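Long-range contacts in lectin (Pleurotus ostreatus, PDB 6T1D), which binds galactose-containing sugars such as melibiose through calcium ions held in its carbohydrate-binding beta-sandwich modules: residues A[78-83]-A[96-101]; A[36-41]-A[129-134]. All coordinates share one frame; numbering follows the deposited sequence.

Interaction 1 (A[78-83]-A[96-101]); sequences ASDDAH and AGFRQG. With CA (calcium ion), chain S; GLA (alpha-D-galactopyranose), chain G.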
loop_
_atom_site.group_PDB
_atom_site.type_symbol
_atom_site.label_atom_id
_atom_site.label_comp_id
_atom_site.label_asym_id
_atom_site.label_seq_id
_atom_site.Cartn_x
_atom_site.Cartn_y
_atom_site.Cartn_z
ATOM N N ALA A 78 2.760 35.552 -4.146
ATOM C CA ALA A 78 2.857 36.385 -5.345
ATOM C C ALA A 78 4.168 37.153 -5.288
ATOM O O ALA A 78 4.775 37.285 -4.224
ATOM C CB ALA A 78 1.701 37.367 -5.482
ATOM N N SER A 79 4.642 37.615 -6.445
ATOM C CA SER A 79 5.968 38.218 -6.461
ATOM C C SER A 79 6.114 39.224 -7.594
ATOM O O SER A 79 5.524 39.080 -8.668
ATOM C CB SER A 79 7.059 37.155 -6.579
ATOM O OG SER A 79 6.897 36.402 -7.759
ATOM N N ASP A 80 6.913 40.248 -7.329
ATOM C CA ASP A 80 7.410 41.190 -8.328
ATOM C C ASP A 80 8.920 41.071 -8.237
ATOM O O ASP A 80 9.540 41.715 -7.387
ATOM C CB ASP A 80 6.916 42.614 -8.045
ATOM C CG ASP A 80 7.511 43.670 -8.987
ATOM O OD1 ASP A 80 8.397 43.341 -9.805
ATOM O OD2 ASP A 80 7.079 44.845 -8.908
ATOM N N ASP A 81 9.511 40.285 -9.131
ATOM C CA ASP A 81 8.795 39.715 -10.274
ATOM C C ASP A 81 8.552 38.207 -10.223
ATOM O O ASP A 81 7.534 37.722 -10.720
ATOM C CB ASP A 81 9.550 40.052 -11.559
ATOM C CG ASP A 81 9.389 41.500 -11.958
ATOM O OD1 ASP A 81 8.352 41.805 -12.594
ATOM O OD2 ASP A 81 10.274 42.328 -11.620
ATOM N N ALA A 82 9.483 37.453 -9.648
ATOM C CA ALA A 82 9.366 36.003 -9.638
ATOM C C ALA A 82 9.872 35.471 -8.310
ATOM O O ALA A 82 10.488 36.196 -7.525
ATOM C CB ALA A 82 10.134 35.378 -10.805
ATOM N N HIS A 83 9.604 34.185 -8.063
ATOM C CA HIS A 83 9.936 33.567 -6.786
ATOM C C HIS A 83 10.132 32.068 -6.961
ATOM O O HIS A 83 9.611 31.469 -7.903
ATOM C CB HIS A 83 8.834 33.834 -5.770
ATOM C CG HIS A 83 7.530 33.209 -6.136
ATOM N ND1 HIS A 83 6.546 33.891 -6.813
ATOM C CD2 HIS A 83 7.042 31.966 -5.917
ATOM C CE1 HIS A 83 5.506 33.098 -6.994
ATOM N NE2 HIS A 83 5.777 31.927 -6.454
ATOM N N ALA A 96 5.504 33.551 -10.671
ATOM C CA ALA A 96 5.838 34.931 -10.980
ATOM C C ALA A 96 4.565 35.762 -10.987
ATOM O O ALA A 96 3.451 35.234 -11.059
ATOM C CB ALA A 96 6.563 35.047 -12.321
ATOM N N GLY A 97 4.750 37.076 -10.907
ATOM C CA GLY A 97 3.631 37.994 -11.020
ATOM C C GLY A 97 3.009 38.384 -9.696
ATOM O O GLY A 97 2.890 37.563 -8.780
ATOM N N PHE A 98 2.642 39.662 -9.585
ATOM C CA PHE A 98 1.990 40.228 -8.411
ATOM C C PHE A 98 0.487 40.382 -8.587
ATOM O O PHE A 98 -0.213 40.676 -7.611
ATOM C CB PHE A 98 2.605 41.588 -8.079
ATOM C CG PHE A 98 2.561 42.551 -9.219
ATOM C CD1 PHE A 98 3.527 42.520 -10.205
ATOM C CD2 PHE A 98 1.536 43.467 -9.324
ATOM C CE1 PHE A 98 3.477 43.388 -11.263
ATOM C CE2 PHE A 98 1.481 44.338 -10.382
ATOM C CZ PHE A 98 2.453 44.297 -11.353
ATOM N N ARG A 99 -0.025 40.209 -9.799
ATOM C CA ARG A 99 -1.450 40.388 -10.010
ATOM C C ARG A 99 -2.244 39.205 -9.483
ATOM O O ARG A 99 -3.375 39.378 -9.010
ATOM C CB ARG A 99 -1.727 40.630 -11.492
ATOM C CG ARG A 99 -1.275 42.008 -11.923
ATOM C CD ARG A 99 -1.175 42.172 -13.433
ATOM N NE ARG A 99 -0.187 43.193 -13.789
ATOM C CZ ARG A 99 -0.420 44.503 -13.808
ATOM N NH1 ARG A 99 -1.622 44.978 -13.497
ATOM N NH2 ARG A 99 0.557 45.339 -14.140
ATOM N N GLN A 100 -1.686 38.003 -9.563
ATOM C CA GLN A 100 -2.374 36.815 -9.086
ATOM C C GLN A 100 -1.441 35.972 -8.230
ATOM O O GLN A 100 -0.259 35.805 -8.554
ATOM C CB GLN A 100 -2.909 35.990 -10.249
ATOM C CG GLN A 100 -3.777 34.838 -9.809
ATOM C CD GLN A 100 -4.504 34.206 -10.964
ATOM O OE1 GLN A 100 -4.501 32.987 -11.119
ATOM N NE2 GLN A 100 -5.140 35.036 -11.787
ATOM N N GLY A 101 -1.976 35.482 -7.110
ATOM C CA GLY A 101 -1.228 34.592 -6.253
ATOM C C GLY A 101 -1.244 33.158 -6.744
ATOM O O GLY A 101 -1.976 32.783 -7.662
HETATM CA CA CA S . 10.108 44.611 -10.960
HETATM C C1 GLA G . 5.946 46.232 -14.358
HETATM C C2 GLA G . 7.136 45.291 -14.157
HETATM C C3 GLA G . 7.256 44.843 -12.761
HETATM C C4 GLA G . 7.281 45.976 -11.817
HETATM C C5 GLA G . 6.089 46.925 -12.024
HETATM C C6 GLA G . 6.273 48.146 -11.137
HETATM O O2 GLA G . 6.967 44.137 -15.009
HETATM O O3 GLA G . 8.520 44.054 -12.610
HETATM O O4 GLA G . 8.506 46.715 -12.005
HETATM O O5 GLA G . 5.972 47.367 -13.413
HETATM O O6 GLA G . 5.429 49.189 -11.582
#
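D81 and G97 meet by backbone: the G97 N-H reaches D81 O at 2.9 Å, tilted 22° from the carbonyl plane. S79 N gives a nearly straight bond to G97 O (2.9 Å), coming from above that carbonyl's plane. Next to these bonds the methyl groups of A82 and A96 touch, and the methyl of A78 packs on G97 O and the backbone of the 98-101 turn. The F98 ring brings CD1 to D80 CB at 4.0 Å and lies beside the sugar. A cis peptide joins D80 to D81, and both carboxylates grip one calcium ion, through D80 OD1 and D81 OD2, each at 2.4 Å. Galactose O3 and O4 also bind that ion, and N121, S126 and P127 complete the site. Second-shell bonds from W187 NE1 to D80 OD2 and from L122 N to D81 OD2 position the acids. S79 OG shares a 2.7 Å hydrogen bond with H83 ND1, in the plane of the imidazole. The contact closes the calcium end of hairpin 82-87/90-97, where strand 70-79 turns the corner into 82-87 and D81 and A82 form a classic bulge opposite Q120.

Interaction 2 (A[36-41]-A[129-134]); sequences SKWIWT and GIMASI
I39 and I130 pair their backbones in a single antiparallel bridge of the hydrogen-bonded kind. I130 N gives to I39 O at 3.0 Å, in the carbonyl plane, and I39 N gives to I130 O at 3.1 Å, tilted from it. The same I39 O takes a CA-H...O contact from G129 CA at 3.2 Å.

Aromatic contacts centre on W38. M131 lays its side chain over one indole face: CE stands 3.7 Å from the centroid of the five-membered ring, a CH-pi contact 20° off the normal, and SD makes a Met-aromatic contact over the same ring. CG of M131 is anti to its backbone N (chi1 158°), and a bend at chi3 (-72°) folds the methyl back onto the pyrrole. The indole's edge meets G129 O, 3.6 Å from CZ3. W40 brings its six-membered ring close to G129 N and, at its edge, to I130 CG2.

Aliphatic packing joins the two isoleucines CG1 to CG1 at 3.7 Å, with F58 touching both. S36 OG lies against the M131 chain and is hydrogen-bonded to L33 O.

K37 NZ forms a salt bridge with E150. The arrangement is that of a short strand pairing, skewed antiparallel, with the start of strand 129-138 in the beta-sandwich and with strand 177-180 as well, its two tryptophans packed against G129 near the calcium site.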
loop_
_atom_site.group_PDB
_atom_site.type_symbol
_atom_site.label_atom_id
_atom_site.label_comp_id
_atom_site.label_asym_id
_atom_site.label_seq_id
_atom_site.Cartn_x
_atom_site.Cartn_y
_atom_site.Cartn_z
ATOM N N SER A 36 -0.886 40.192 5.131
ATOM C CA SER A 36 0.516 40.026 4.806
ATOM C C SER A 36 1.046 41.314 4.205
ATOM O O SER A 36 0.297 42.177 3.760
ATOM C CB SER A 36 0.733 38.877 3.827
ATOM O OG SER A 36 0.319 39.276 2.543
ATOM N N LYS A 37 2.356 41.456 4.243
ATOM C CA LYS A 37 2.997 42.646 3.731
ATOM C C LYS A 37 3.935 42.231 2.614
ATOM O O LYS A 37 4.424 41.095 2.585
ATOM C CB LYS A 37 3.771 43.393 4.826
ATOM C CG LYS A 37 3.021 43.526 6.145
ATOM C CD LYS A 37 3.901 44.180 7.198
ATOM C CE LYS A 37 3.235 44.194 8.571
ATOM N NZ LYS A 37 4.204 44.527 9.665
ATOM N N TRP A 38 4.158 43.151 1.683
ATOM C CA TRP A 38 5.209 42.979 0.699
ATOM C C TRP A 38 6.535 43.264 1.378
ATOM O O TRP A 38 6.647 44.208 2.162
ATOM C CB TRP A 38 5.002 43.922 -0.488
ATOM C CG TRP A 38 3.753 43.680 -1.309
ATOM C CD1 TRP A 38 2.552 44.298 -1.164
ATOM C CD2 TRP A 38 3.614 42.790 -2.430
ATOM N NE1 TRP A 38 1.662 43.835 -2.108
ATOM C CE2 TRP A 38 2.291 42.913 -2.898
ATOM C CE3 TRP A 38 4.481 41.905 -3.080
ATOM C CZ2 TRP A 38 1.807 42.176 -3.975
ATOM C CZ3 TRP A 38 4.003 41.177 -4.148
ATOM C CH2 TRP A 38 2.671 41.316 -4.586
ATOM N N ILE A 39 7.526 42.413 1.129
ATOM C CA ILE A 39 8.843 42.582 1.729
ATOM C C ILE A 39 9.907 42.522 0.641
ATOM O O ILE A 39 9.690 41.970 -0.441
ATOM C CB ILE A 39 9.112 41.530 2.813
ATOM C CG1 ILE A 39 9.108 40.131 2.196
ATOM C CG2 ILE A 39 8.071 41.632 3.905
ATOM C CD1 ILE A 39 9.436 39.006 3.170
ATOM N N TRP A 40 11.051 43.144 0.926
ATOM C CA TRP A 40 12.237 43.045 0.075
ATOM C C TRP A 40 13.460 43.345 0.942
ATOM O O TRP A 40 13.372 43.310 2.175
ATOM C CB TRP A 40 12.096 43.972 -1.139
ATOM C CG TRP A 40 13.081 43.709 -2.246
ATOM C CD1 TRP A 40 14.113 44.516 -2.639
ATOM C CD2 TRP A 40 13.124 42.559 -3.096
ATOM N NE1 TRP A 40 14.779 43.943 -3.689
ATOM C CE2 TRP A 40 14.197 42.738 -3.983
ATOM C CE3 TRP A 40 12.352 41.397 -3.198
ATOM C CZ2 TRP A 40 14.523 41.797 -4.954
ATOM C CZ3 TRP A 40 12.682 40.457 -4.163
ATOM C CH2 TRP A 40 13.755 40.666 -5.029
ATOM N N THR A 41 14.606 43.632 0.301
ATOM C CA THR A 41 15.873 43.741 1.031
ATOM C C THR A 41 16.072 45.113 1.657
ATOM O O THR A 41 16.725 45.226 2.700
ATOM C CB THR A 41 17.068 43.459 0.120
ATOM O OG1 THR A 41 17.068 44.382 -0.979
ATOM C CG2 THR A 41 17.039 42.037 -0.393
ATOM N N GLY A 129 9.260 42.925 -4.628
ATOM C CA GLY A 129 8.666 42.454 -3.390
ATOM C C GLY A 129 8.043 41.079 -3.477
ATOM O O GLY A 129 7.563 40.692 -4.543
ATOM N N ILE A 130 8.041 40.330 -2.376
ATOM C CA ILE A 130 7.340 39.054 -2.303
ATOM C C ILE A 130 6.306 39.128 -1.185
ATOM O O ILE A 130 6.545 39.738 -0.137
ATOM C CB ILE A 130 8.297 37.861 -2.087
ATOM C CG1 ILE A 130 8.925 37.918 -0.707
ATOM C CG2 ILE A 130 9.401 37.860 -3.109
ATOM C CD1 ILE A 130 9.827 36.759 -0.437
ATOM N N MET A 131 5.156 38.503 -1.419
ATOM C CA MET A 131 4.049 38.462 -0.475
ATOM C C MET A 131 3.544 37.037 -0.395
ATOM O O MET A 131 3.240 36.430 -1.424
ATOM C CB MET A 131 2.909 39.391 -0.910
ATOM C CG MET A 131 1.523 39.051 -0.308
ATOM S SD MET A 131 0.201 40.252 -0.633
ATOM C CE MET A 131 0.669 41.607 0.404
ATOM N N ALA A 132 3.415 36.518 0.820
ATOM C CA ALA A 132 2.933 35.162 1.019
ATOM C C ALA A 132 2.116 35.102 2.300
ATOM O O ALA A 132 2.344 35.857 3.252
ATOM C CB ALA A 132 4.072 34.137 1.078
ATOM N N SER A 133 1.150 34.198 2.301
ATOM C CA SER A 133 0.374 33.865 3.479
ATOM C C SER A 133 0.486 32.365 3.682
ATOM O O SER A 133 0.286 31.594 2.736
ATOM C CB SER A 133 -1.081 34.302 3.305
ATOM O OG SER A 133 -1.900 33.863 4.374
ATOM N N ILE A 134 0.846 31.954 4.901
ATOM C CA ILE A 134 1.062 30.550 5.234
ATOM C C ILE A 134 0.104 30.202 6.362
ATOM O O ILE A 134 0.310 30.628 7.505
ATOM C CB ILE A 134 2.511 30.277 5.657
ATOM C CG1 ILE A 134 3.474 30.897 4.649
ATOM C CG2 ILE A 134 2.749 28.787 5.735
ATOM C CD1 ILE A 134 4.860 31.098 5.181
#

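How the interactions relate
The two contacts share the sheet in which strands 70-79 and 129-138 are neighbours, and their centres lie about 10 Å apart. A78 N to M131 O and D80 N to G129 O, both 2.9 Å, are probable hydrogen bonds that join them directly. F98 CB packs on W38 CH2, so the sugar pocket borders the packed tryptophans, and W187 meets the rings of both F98 and W38. Interaction 2 is buried and largely apolar, with indole, thioether and isoleucine groups around one bridge. Interaction 1 is partly buried and more polar, ending in two carboxylates on the calcium ion that also binds the sugar. Along the chain, interaction 1 nests within the loop that interaction 2 closes.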